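Local coordinates for chaperone protein gp12 (Lactococcus phage p2, PDB 3D8L) that probably acts as a chaperone for the tape measure protein, perhaps keeping it in solution while the phage tail is assembled, at residues L5-K10 with L50-D55; M41-Y46 with D66-F71. The protein carries 1 engineered substitution. One frame throughout, in Å; residues are numbered along the deposited sequence.

Contact 1 of 2, residues L5-K10 with L50-D55; sequences LSTARK and LALFQD
Lys10 reaches across from the first turn of helix 7-15 to the C-terminal end of helix 37-53, where its ammonium group donates a hydrogen bond to the backbone carbonyl of Gln54 (NZ to O, 2.8 Å). The donor stands above the carbonyl plane, 46° out of it, and the C=O...N angle is 127°. A bend about CG-CD, with chi3 at 66°, breaks a chain that is otherwise extended beyond CG and carries the amine over the last turn of the helix. On the way CD passes the carbonyl oxygen of Ala51 at 3.5 Å, and NZ itself ends 3.0 Å from the same Ala51 O. The ammonium group thus sits at a helix C-terminus, where the carbonyls at the helix end and the dipole of the helix would be expected to favour a positive charge. The carboxylate of Asp55 adds a more distant opposite charge, its OD1 4.4 Å from Lys10 NZ.

The start of helix 7-15 lies against the end of helix 37-53 in this all-helical fold: Ser6 is the N-cap of helix 7-15, its OG accepting from Arg9 N, while Gln54 is the first residue to leave helix 37-53. The small side chain of Ala51 allows close approach, its CB lying 3.5 Å from Thr7 O and 4.1 Å from Lys10 CB. Beside this, the methyl CG2 of Thr7 meets the CD2 branch of Leu52 at 3.9 Å, the two side chains crossing at a slant. Trp87 of helix 80-88 also touches Thr7, and Leu86 of that helix touches Leu52. From helix 57-70, Ile57 lies against Lys10.

Contact 2 of 2, residues M41-Y46 with D66-F71; sequences MEFVQY and DFRSSF
This is a side-chain contact between two nearly antiparallel helices, the middle of helix 37-53 and the C-terminal end of helix 57-70, and it is mainly aromatic. The segment axes run 11.3 Å apart with 156° between their directions, a spacing filled by large side chains. Phe67 is inserted between them: with CG anti to the backbone N, its ring extends toward the opposite helix until CZ lies 3.9 Å from Glu42 CB and CE2 lies 4.0 Å from Phe43 CA. Tyr46 turns its ring edge to the face of Phe67 in an offset edge-to-face pair, planes 63° apart and centroids separated by 5.5 Å. Its CD2 also packs on Phe67 CB at 3.7 Å.

On another flank, Arg68 folds back through bends at chi2 and chi3, which brings its guanidinium beside Phe43. The ring edge is directed at the flat face of the guanidinium, with Phe43 CD1 over its centre, 3.6 Å from Arg68 CZ, and the planes 70° apart. Arg68 NH1 also forms a salt bridge with Asp39 OD1, which helps fix the position of the guanidinium. Phe73, in the loop beyond helix 57-70, meets both Tyr46 and Phe67, while Phe64, one turn before Phe67 on helix 57-70, meets Phe43 and Phe67. Phe43 continues the packing to Phe11 and Thr15 of helix 7-15 and to Gln22 of helix 19-31.

Both contacts use helix 37-53, contact 1 at its C-terminal end and contact 2 nearer its middle, about 16 Å apart between centres and on opposite sides of the centre of the chain. Each is partly buried and the summed areas are similar, yet contact 2 has three buried residues among six that touch, against two of seven in contact 1. Contact 1 joins helix ends, so a lysine ammonium meets a backbone carbonyl, beside packing of Ala51, Thr7 and Leu52. Contact 2 joins helix flanks and has no hydrogen bond across it; it rests on aromatic rings and on a guanidinium face set against a ring edge. Together they join helix 37-53 to helices 7-15 and 57-70.

Contact 1 of 2, residues L5-K10 with L50-D55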
# COMPACT_ATOMS: atom_id res chain seq x y z
N LEU A 5 17.97 9.37 9.41
CA LEU A 5 18.68 8.11 9.24
C LEU A 5 17.77 7.14 8.54
O LEU A 5 16.59 7.14 8.82
CB LEU A 5 19.08 7.49 10.60
CG LEU A 5 20.17 8.19 11.42
CD1 LEU A 5 20.63 7.32 12.58
CD2 LEU A 5 21.36 8.57 10.51
N SER A 6 18.31 6.33 7.65
CA SER A 6 17.53 5.29 6.99
C SER A 6 17.38 4.17 7.97
O SER A 6 18.19 4.04 8.88
CB SER A 6 18.27 4.76 5.79
OG SER A 6 19.46 4.12 6.21
N THR A 7 16.39 3.32 7.76
CA THR A 7 16.22 2.22 8.68
C THR A 7 17.33 1.17 8.54
O THR A 7 17.68 0.55 9.51
CB THR A 7 14.80 1.61 8.66
OG1 THR A 7 14.78 0.44 7.87
CG2 THR A 7 13.76 2.62 8.16
N ALA A 8 17.92 1.00 7.37
CA ALA A 8 19.14 0.17 7.22
C ALA A 8 20.31 0.70 8.04
O ALA A 8 21.08 -0.09 8.57
CB ALA A 8 19.53 0.03 5.78
N ARG A 9 20.44 2.02 8.16
CA ARG A 9 21.52 2.60 8.96
C ARG A 9 21.23 2.26 10.41
O ARG A 9 22.08 1.67 11.11
CB ARG A 9 21.64 4.14 8.77
CG ARG A 9 23.04 4.80 9.01
CD ARG A 9 24.16 3.84 8.74
NE ARG A 9 25.40 4.44 8.25
CZ ARG A 9 25.57 4.94 7.03
NH1 ARG A 9 24.56 4.98 6.17
NH2 ARG A 9 26.74 5.44 6.67
N LYS A 10 20.02 2.59 10.86
CA LYS A 10 19.62 2.28 12.24
C LYS A 10 19.90 0.79 12.53
O LYS A 10 20.57 0.46 13.52
CB LYS A 10 18.16 2.64 12.49
CG LYS A 10 17.88 4.14 12.46
CD LYS A 10 16.40 4.42 12.54
CE LYS A 10 15.89 3.96 13.93
NZ LYS A 10 14.57 4.49 14.45
N LEU A 50 13.09 -2.98 15.75
CA LEU A 50 13.67 -1.88 16.49
C LEU A 50 14.04 -0.73 15.52
O LEU A 50 13.70 0.42 15.79
CB LEU A 50 14.86 -2.35 17.37
CG LEU A 50 14.50 -3.22 18.60
CD1 LEU A 50 15.73 -3.75 19.32
CD2 LEU A 50 13.67 -2.46 19.57
N ALA A 51 14.65 -1.05 14.37
CA ALA A 51 15.00 -0.00 13.39
C ALA A 51 13.78 0.83 12.96
O ALA A 51 13.86 2.05 12.83
CB ALA A 51 15.68 -0.59 12.17
N LEU A 52 12.65 0.16 12.75
CA LEU A 52 11.47 0.82 12.17
C LEU A 52 10.66 1.52 13.22
O LEU A 52 9.91 2.44 12.89
CB LEU A 52 10.56 -0.20 11.47
CG LEU A 52 11.02 -0.76 10.13
CD1 LEU A 52 10.24 -1.99 9.85
CD2 LEU A 52 10.83 0.24 9.03
N PHE A 53 10.79 1.09 14.48
CA PHE A 53 9.88 1.55 15.56
C PHE A 53 10.51 2.19 16.81
O PHE A 53 9.85 2.95 17.49
CB PHE A 53 8.95 0.41 15.96
CG PHE A 53 8.00 0.02 14.87
CD1 PHE A 53 8.24 -1.08 14.08
CD2 PHE A 53 6.87 0.76 14.62
CE1 PHE A 53 7.34 -1.44 13.06
CE2 PHE A 53 5.97 0.40 13.63
CZ PHE A 53 6.21 -0.68 12.84
N GLN A 54 11.77 1.90 17.13
CA GLN A 54 12.40 2.54 18.27
C GLN A 54 13.28 3.71 17.81
O GLN A 54 14.26 3.54 17.06
CB GLN A 54 13.18 1.54 19.11
CG GLN A 54 13.96 2.18 20.25
CD GLN A 54 13.09 2.96 21.22
OE1 GLN A 54 13.13 4.21 21.27
NE2 GLN A 54 12.29 2.24 22.00
N ASP A 55 12.90 4.89 18.28
CA ASP A 55 13.56 6.13 17.87
C ASP A 55 14.86 6.28 18.61
O ASP A 55 15.84 6.78 18.08
CB ASP A 55 12.68 7.34 18.17
CG ASP A 55 13.14 8.53 17.44
OD1 ASP A 55 13.44 8.33 16.24
OD2 ASP A 55 13.25 9.63 18.02

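Contact 2 of 2, residues M41-Y46 with D66-F71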
# COMPACT_ATOMS: atom_id res chain seq x y z
N MET A 41 16.89 -15.50 11.45
CA MET A 41 15.60 -14.88 11.22
C MET A 41 15.17 -13.97 12.36
O MET A 41 14.66 -12.87 12.13
CB MET A 41 14.54 -15.92 10.97
CG MET A 41 14.58 -16.54 9.60
SD MET A 41 13.13 -17.54 9.55
CE MET A 41 13.75 -19.08 8.92
N GLU A 42 15.39 -14.40 13.59
CA GLU A 42 14.98 -13.61 14.76
C GLU A 42 15.90 -12.39 14.94
O GLU A 42 15.47 -11.30 15.35
CB GLU A 42 14.93 -14.47 16.03
CG GLU A 42 14.05 -15.66 15.82
CD GLU A 42 13.79 -16.50 17.05
OE1 GLU A 42 14.29 -16.12 18.13
OE2 GLU A 42 13.08 -17.54 16.92
N PHE A 43 17.17 -12.57 14.60
CA PHE A 43 18.11 -11.45 14.64
C PHE A 43 17.55 -10.36 13.76
O PHE A 43 17.39 -9.23 14.23
CB PHE A 43 19.48 -11.89 14.13
CG PHE A 43 20.57 -10.90 14.32
CD1 PHE A 43 21.59 -11.15 15.26
CD2 PHE A 43 20.69 -9.80 13.49
CE1 PHE A 43 22.71 -10.28 15.41
CE2 PHE A 43 21.80 -8.90 13.62
CZ PHE A 43 22.82 -9.15 14.59
N VAL A 44 17.18 -10.70 12.52
CA VAL A 44 16.70 -9.68 11.58
C VAL A 44 15.34 -9.17 12.00
O VAL A 44 15.15 -7.97 12.09
CB VAL A 44 16.64 -10.19 10.16
CG1 VAL A 44 16.14 -9.09 9.27
CG2 VAL A 44 18.01 -10.68 9.71
N GLN A 45 14.41 -10.07 12.30
CA GLN A 45 13.08 -9.71 12.77
C GLN A 45 13.11 -8.62 13.85
O GLN A 45 12.45 -7.58 13.73
CB GLN A 45 12.32 -10.93 13.31
CG GLN A 45 10.91 -10.57 13.74
CD GLN A 45 10.01 -11.73 14.11
OE1 GLN A 45 8.79 -11.57 14.14
NE2 GLN A 45 10.59 -12.89 14.43
N TYR A 46 13.88 -8.86 14.91
CA TYR A 46 13.83 -7.96 16.08
C TYR A 46 14.61 -6.72 15.79
O TYR A 46 14.20 -5.63 16.20
CB TYR A 46 14.37 -8.60 17.37
CG TYR A 46 14.14 -7.81 18.63
CD1 TYR A 46 12.95 -7.15 18.87
CD2 TYR A 46 15.11 -7.76 19.62
CE1 TYR A 46 12.75 -6.44 20.06
CE2 TYR A 46 14.92 -7.03 20.78
CZ TYR A 46 13.74 -6.38 20.99
OH TYR A 46 13.53 -5.69 22.15
N ASP A 66 20.18 -7.42 25.01
CA ASP A 66 19.56 -8.40 25.92
C ASP A 66 18.96 -9.59 25.16
O ASP A 66 18.98 -10.73 25.61
CB ASP A 66 18.41 -7.78 26.72
CG ASP A 66 18.87 -6.69 27.65
OD1 ASP A 66 20.08 -6.48 27.86
OD2 ASP A 66 17.96 -6.04 28.18
N PHE A 67 18.38 -9.30 24.01
CA PHE A 67 17.91 -10.34 23.13
C PHE A 67 19.04 -11.26 22.74
O PHE A 67 18.82 -12.45 22.59
CB PHE A 67 17.29 -9.74 21.89
CG PHE A 67 17.20 -10.69 20.77
CD1 PHE A 67 16.26 -11.68 20.78
CD2 PHE A 67 18.05 -10.58 19.69
CE1 PHE A 67 16.18 -12.55 19.70
CE2 PHE A 67 17.96 -11.44 18.63
CZ PHE A 67 17.05 -12.42 18.62
N ARG A 68 20.24 -10.74 22.58
CA ARG A 68 21.33 -11.58 22.14
C ARG A 68 21.74 -12.55 23.21
O ARG A 68 22.16 -13.64 22.87
CB ARG A 68 22.51 -10.77 21.62
CG ARG A 68 22.19 -9.99 20.37
CD ARG A 68 21.53 -10.85 19.29
NE ARG A 68 22.46 -11.86 18.77
CZ ARG A 68 22.10 -13.06 18.29
NH1 ARG A 68 20.84 -13.47 18.27
NH2 ARG A 68 23.02 -13.87 17.83
N SER A 69 21.59 -12.20 24.48
CA SER A 69 21.88 -13.18 25.54
C SER A 69 20.68 -14.05 25.92
O SER A 69 20.87 -15.20 26.29
CB SER A 69 22.42 -12.51 26.79
OG SER A 69 21.81 -11.25 26.90
N SER A 70 19.46 -13.52 25.83
CA SER A 70 18.29 -14.30 26.22
C SER A 70 17.50 -14.90 25.06
O SER A 70 16.72 -15.80 25.28
CB SER A 70 17.33 -13.44 27.03
OG SER A 70 16.65 -12.56 26.18
N PHE A 71 17.64 -14.37 23.85
CA PHE A 71 16.75 -14.74 22.75
C PHE A 71 15.28 -14.44 22.99
O PHE A 71 14.44 -14.86 22.21
CB PHE A 71 16.98 -16.21 22.35
CG PHE A 71 18.42 -16.54 22.20
CD1 PHE A 71 19.00 -17.53 22.93
CD2 PHE A 71 19.24 -15.78 21.37
CE1 PHE A 71 20.33 -17.78 22.80
CE2 PHE A 71 20.58 -16.04 21.25
CZ PHE A 71 21.11 -17.04 21.97